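Local coordinates for protein beta-galactosidase (Marinomonas sp. ef1, PDB 6Y2K) that hydrolyses terminal non-reducing beta-D-galactose residues from beta-galactosides as a cold-active family GH42 enzyme that assembles as a hexamer, at residues E444-D454 with T603-E614. Sequence-based numbering, arbitrary orientation.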
loop_
_atom_site.group_PDB
_atom_site.type_symbol
_atom_site.label_atom_id
_atom_site.label_comp_id
_atom_site.label_asym_id
_atom_site.label_seq_id
_atom_site.Cartn_x
_atom_site.Cartn_y
_atom_site.Cartn_z
ATOM N N GLU A 444 -23.726 -18.990 -5.857
ATOM C CA GLU A 444 -22.397 -19.274 -5.304
ATOM C C GLU A 444 -22.445 -19.579 -3.805
ATOM O O GLU A 444 -21.800 -20.523 -3.348
ATOM C CB GLU A 444 -21.440 -18.106 -5.564
ATOM C CG GLU A 444 -20.060 -18.250 -4.941
ATOM C CD GLU A 444 -19.155 -17.066 -5.237
ATOM O OE1 GLU A 444 -17.978 -17.283 -5.591
ATOM O OE2 GLU A 444 -19.625 -15.916 -5.109
ATOM N N ALA A 445 -23.198 -18.774 -3.059
ATOM C CA ALA A 445 -23.398 -18.997 -1.621
ATOM C C ALA A 445 -24.040 -20.365 -1.321
ATOM O O ALA A 445 -23.596 -21.077 -0.415
ATOM C CB ALA A 445 -24.232 -17.871 -1.023
ATOM N N MET A 446 -25.067 -20.728 -2.090
ATOM C CA MET A 446 -25.700 -22.059 -1.983
ATOM C C MET A 446 -24.684 -23.167 -2.220
ATOM O O MET A 446 -24.634 -24.160 -1.474
ATOM C CB MET A 446 -26.827 -22.226 -3.005
ATOM C CG MET A 446 -28.058 -21.364 -2.774
ATOM S SD MET A 446 -29.200 -21.552 -4.160
ATOM C CE MET A 446 -30.534 -20.534 -3.565
ATOM N N ARG A 447 -23.869 -22.986 -3.257
ATOM C CA ARG A 447 -22.869 -23.976 -3.645
ATOM C C ARG A 447 -21.722 -24.108 -2.645
ATOM O O ARG A 447 -21.224 -25.221 -2.418
ATOM C CB ARG A 447 -22.324 -23.654 -5.033
ATOM C CG ARG A 447 -23.353 -23.841 -6.144
ATOM C CD ARG A 447 -23.175 -25.188 -6.816
ATOM N NE ARG A 447 -21.933 -25.212 -7.587
ATOM C CZ ARG A 447 -21.332 -26.303 -8.050
ATOM N NH1 ARG A 447 -21.843 -27.517 -7.832
ATOM N NH2 ARG A 447 -20.201 -26.178 -8.739
ATOM N N GLU A 448 -21.306 -22.984 -2.048
ATOM C CA GLU A 448 -20.305 -22.997 -0.962
ATOM C C GLU A 448 -20.818 -23.709 0.305
ATOM O O GLU A 448 -20.022 -24.108 1.155
ATOM C CB GLU A 448 -19.853 -21.570 -0.617
ATOM C CG GLU A 448 -18.949 -20.954 -1.674
ATOM C CD GLU A 448 -18.619 -19.481 -1.416
ATOM O OE1 GLU A 448 -19.402 -18.787 -0.743
ATOM O OE2 GLU A 448 -17.569 -19.009 -1.904
ATOM N N LEU A 449 -22.141 -23.835 0.427
ATOM C CA LEU A 449 -22.790 -24.610 1.492
ATOM C C LEU A 449 -23.071 -26.064 1.108
ATOM O O LEU A 449 -23.734 -26.785 1.860
ATOM C CB LEU A 449 -24.089 -23.923 1.915
ATOM C CG LEU A 449 -23.927 -22.573 2.606
ATOM C CD1 LEU A 449 -25.292 -21.930 2.816
ATOM C CD2 LEU A 449 -23.193 -22.711 3.935
ATOM N N GLY A 450 -22.549 -26.507 -0.037
ATOM C CA GLY A 450 -22.678 -27.888 -0.467
ATOM C C GLY A 450 -24.034 -28.300 -1.010
ATOM O O GLY A 450 -24.274 -29.494 -1.178
ATOM N N LEU A 451 -24.903 -27.338 -1.320
ATOM C CA LEU A 451 -26.272 -27.653 -1.746
ATOM C C LEU A 451 -26.342 -28.054 -3.230
ATOM O O LEU A 451 -25.648 -27.470 -4.069
ATOM C CB LEU A 451 -27.195 -26.459 -1.498
ATOM C CG LEU A 451 -27.435 -26.083 -0.033
ATOM C CD1 LEU A 451 -28.017 -24.684 0.096
ATOM C CD2 LEU A 451 -28.351 -27.092 0.646
ATOM N N SER A 452 -27.169 -29.060 -3.527
ATOM C CA SER A 452 -27.565 -29.396 -4.901
ATOM C C SER A 452 -28.807 -28.586 -5.260
ATOM O O SER A 452 -29.779 -28.547 -4.494
ATOM C CB SER A 452 -27.835 -30.903 -5.043
ATOM O OG SER A 452 -26.647 -31.663 -4.806
ATOM N N VAL A 453 -28.774 -27.946 -6.426
ATOM C CA VAL A 453 -29.737 -26.899 -6.786
ATOM C C VAL A 453 -30.421 -27.159 -8.135
ATOM O O VAL A 453 -29.809 -27.723 -9.052
ATOM C CB VAL A 453 -28.997 -25.534 -6.837
ATOM C CG1 VAL A 453 -29.923 -24.398 -7.225
ATOM C CG2 VAL A 453 -28.344 -25.250 -5.493
ATOM N N ASP A 454 -31.695 -26.772 -8.222
ATOM C CA ASP A 454 -32.408 -26.573 -9.491
ATOM C C ASP A 454 -32.570 -25.084 -9.705
ATOM O O ASP A 454 -32.827 -24.337 -8.757
ATOM C CB ASP A 454 -33.819 -27.178 -9.464
ATOM C CG ASP A 454 -33.840 -28.660 -9.762
ATOM O OD1 ASP A 454 -32.781 -29.315 -9.724
ATOM O OD2 ASP A 454 -34.937 -29.163 -10.059
ATOM N N THR A 603 -26.427 -28.356 5.574
ATOM C CA THR A 603 -25.423 -27.533 4.920
ATOM C C THR A 603 -24.045 -27.824 5.510
ATOM O O THR A 603 -23.921 -28.360 6.621
ATOM C CB THR A 603 -25.742 -26.024 5.047
ATOM O OG1 THR A 603 -25.824 -25.641 6.429
ATOM C CG2 THR A 603 -27.046 -25.691 4.346
ATOM N N TYR A 604 -23.022 -27.463 4.743
ATOM C CA TYR A 604 -21.629 -27.703 5.093
ATOM C C TYR A 604 -20.799 -26.623 4.405
ATOM O O TYR A 604 -20.872 -26.496 3.190
ATOM C CB TYR A 604 -21.195 -29.098 4.605
ATOM C CG TYR A 604 -19.831 -29.542 5.106
ATOM C CD1 TYR A 604 -18.653 -29.029 4.554
ATOM C CD2 TYR A 604 -19.714 -30.485 6.137
ATOM C CE1 TYR A 604 -17.408 -29.437 5.013
ATOM C CE2 TYR A 604 -18.475 -30.895 6.603
ATOM C CZ TYR A 604 -17.325 -30.371 6.043
ATOM O OH TYR A 604 -16.092 -30.774 6.506
ATOM N N TYR A 605 -20.025 -25.852 5.173
ATOM C CA TYR A 605 -19.123 -24.857 4.607
ATOM C C TYR A 605 -17.926 -25.597 4.026
ATOM O O TYR A 605 -16.994 -25.960 4.754
ATOM C CB TYR A 605 -18.662 -23.838 5.658
ATOM C CG TYR A 605 -19.675 -22.765 6.014
ATOM C CD1 TYR A 605 -20.804 -23.064 6.783
ATOM C CD2 TYR A 605 -19.489 -21.441 5.614
ATOM C CE1 TYR A 605 -21.729 -22.076 7.131
ATOM C CE2 TYR A 605 -20.411 -20.446 5.950
ATOM C CZ TYR A 605 -21.530 -20.767 6.704
ATOM O OH TYR A 605 -22.439 -19.777 7.042
ATOM N N LEU A 606 -17.967 -25.847 2.718
ATOM C CA LEU A 606 -16.899 -26.578 2.039
ATOM C C LEU A 606 -15.603 -25.774 2.034
ATOM O O LEU A 606 -15.646 -24.542 2.137
ATOM C CB LEU A 606 -17.293 -26.904 0.588
ATOM C CG LEU A 606 -18.436 -27.912 0.387
ATOM C CD1 LEU A 606 -18.932 -27.852 -1.052
ATOM C CD2 LEU A 606 -17.994 -29.321 0.731
ATOM N N PRO A 607 -14.445 -26.463 1.897
ATOM C CA PRO A 607 -13.174 -25.755 1.706
ATOM C C PRO A 607 -13.198 -24.871 0.460
ATOM O O PRO A 607 -14.006 -25.111 -0.449
ATOM C CB PRO A 607 -12.149 -26.889 1.543
ATOM C CG PRO A 607 -12.793 -28.110 2.116
ATOM C CD PRO A 607 -14.263 -27.930 1.929
ATOM N N LYS A 608 -12.330 -23.859 0.428
ATOM C CA LYS A 608 -12.260 -22.934 -0.694
ATOM C C LYS A 608 -11.943 -23.673 -1.987
ATOM O O LYS A 608 -11.005 -24.475 -2.032
ATOM C CB LYS A 608 -11.182 -21.870 -0.483
ATOM C CG LYS A 608 -11.501 -20.835 0.584
ATOM C CD LYS A 608 -10.492 -19.687 0.526
ATOM C CE LYS A 608 -10.664 -18.729 1.698
ATOM N NZ LYS A 608 -11.866 -17.850 1.566
ATOM N N GLY A 609 -12.736 -23.398 -3.026
ATOM C CA GLY A 609 -12.550 -24.018 -4.333
ATOM C C GLY A 609 -13.153 -25.405 -4.498
ATOM O O GLY A 609 -13.036 -25.996 -5.570
ATOM N N VAL A 610 -13.803 -25.923 -3.456
ATOM C CA VAL A 610 -14.397 -27.260 -3.479
ATOM C C VAL A 610 -15.908 -27.153 -3.699
ATOM O O VAL A 610 -16.552 -26.211 -3.239
ATOM C CB VAL A 610 -14.069 -28.044 -2.181
ATOM C CG1 VAL A 610 -14.823 -29.370 -2.112
ATOM C CG2 VAL A 610 -12.571 -28.297 -2.094
ATOM N N ARG A 611 -16.447 -28.104 -4.453
ATOM C CA ARG A 611 -17.864 -28.176 -4.748
ATOM C C ARG A 611 -18.278 -29.635 -4.705
ATOM O O ARG A 611 -17.449 -30.522 -4.927
ATOM C CB ARG A 611 -18.156 -27.597 -6.134
ATOM C CG ARG A 611 -17.878 -26.101 -6.284
ATOM C CD ARG A 611 -18.908 -25.299 -5.506
ATOM N NE ARG A 611 -18.818 -23.868 -5.752
ATOM C CZ ARG A 611 -17.975 -23.031 -5.144
ATOM N NH1 ARG A 611 -17.087 -23.460 -4.244
ATOM N NH2 ARG A 611 -18.004 -21.743 -5.454
ATOM N N VAL A 612 -19.559 -29.854 -4.414
ATOM C CA VAL A 612 -20.156 -31.182 -4.316
ATOM C C VAL A 612 -21.555 -31.143 -4.938
ATOM O O VAL A 612 -22.249 -30.117 -4.901
ATOM C CB VAL A 612 -20.241 -31.658 -2.846
ATOM C CG1 VAL A 612 -20.972 -32.991 -2.725
ATOM C CG2 VAL A 612 -18.855 -31.817 -2.262
ATOM N N ARG A 613 -21.952 -32.256 -5.533
ATOM C CA ARG A 613 -23.325 -32.424 -6.006
ATOM C C ARG A 613 -23.690 -33.909 -5.951
ATOM O O ARG A 613 -22.813 -34.765 -6.080
ATOM C CB ARG A 613 -23.498 -31.861 -7.427
ATOM C CG ARG A 613 -24.951 -31.605 -7.774
ATOM C CD ARG A 613 -25.164 -30.891 -9.103
ATOM N NE ARG A 613 -26.535 -30.401 -9.161
ATOM C CZ ARG A 613 -27.622 -31.145 -9.380
ATOM N NH1 ARG A 613 -28.820 -30.561 -9.349
ATOM N NH2 ARG A 613 -27.539 -32.457 -9.630
ATOM N N GLU A 614 -24.974 -34.193 -5.731
ATOM C CA GLU A 614 -25.477 -35.567 -5.646
ATOM C C GLU A 614 -26.392 -35.931 -6.807
ATOM O O GLU A 614 -27.163 -35.099 -7.281
ATOM C CB GLU A 614 -26.259 -35.765 -4.352
ATOM C CG GLU A 614 -25.441 -35.492 -3.102
ATOM C CD GLU A 614 -26.154 -35.893 -1.817
ATOM O OE1 GLU A 614 -25.490 -35.866 -0.762
ATOM O OE2 GLU A 614 -27.360 -36.245 -1.856
HETATM O O HOH W 1 -16.738 -19.402 -4.449
HETATM O O HOH W 2 -21.291 -27.417 -3.982
HETATM O O HOH W 3 -24.076 -28.440 -6.279
HETATM O O HOH W 4 -17.737 -22.844 1.799
HETATM O O HOH W 5 -26.522 -27.838 -8.177
#
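Glu448 O, in the last turn of helix 435-448, receives Leu606 N at 3.1 Å, the donor lying nearly in line with the C=O bond, and is also close to a water that approaches Leu606 O. One residue on, Leu449 O takes Tyr604 N at 3.0 Å, this time from well above the carbonyl plane. The helix closes here in a Schellman motif with Gly450 as C-prime, and its last carbonyls turn to the incoming loop. Leu449 then lays CD2 over the face of the Tyr605 ring, a CH-pi contact 3.7 Å from the centroid, while Leu606 CD1 sits against Gly450 CA.

Next to this, Arg447 and Arg611 meet. The chain of Arg447 is bent at chi2 and chi3, which brings its guanidinium face over the CD and CG methylenes of Arg611; the two guanidinium planes stand 75° apart. Asp293 forms salt bridges with NE of both. A water accepts from Arg611 NH2 at 2.8 Å and donates to Glu444 OE1 and Glu448 OE2; Arg441 pairs with Glu444, Asn585 and Lys589 with Glu448.

Farther along, Ser452 OG accepts Glu614 N at 3.2 Å. The extended Arg613, its CG anti to the backbone N (chi1 -161°), reaches Val453 O with NH1 at 3.0 Å, in the guanidinium plane, and a water links its NE to Val453 N; Ser408 O holds NH2.

Main-chain carbonyls thus hold the loop leading into the antiparallel C-terminal sheet, while arginines, Ser452 and waters hold its edge strand 610-615; the close positive charges of Arg447 and Arg611 are probably offset by Asp293, with Glu444 and Glu448 near Arg611.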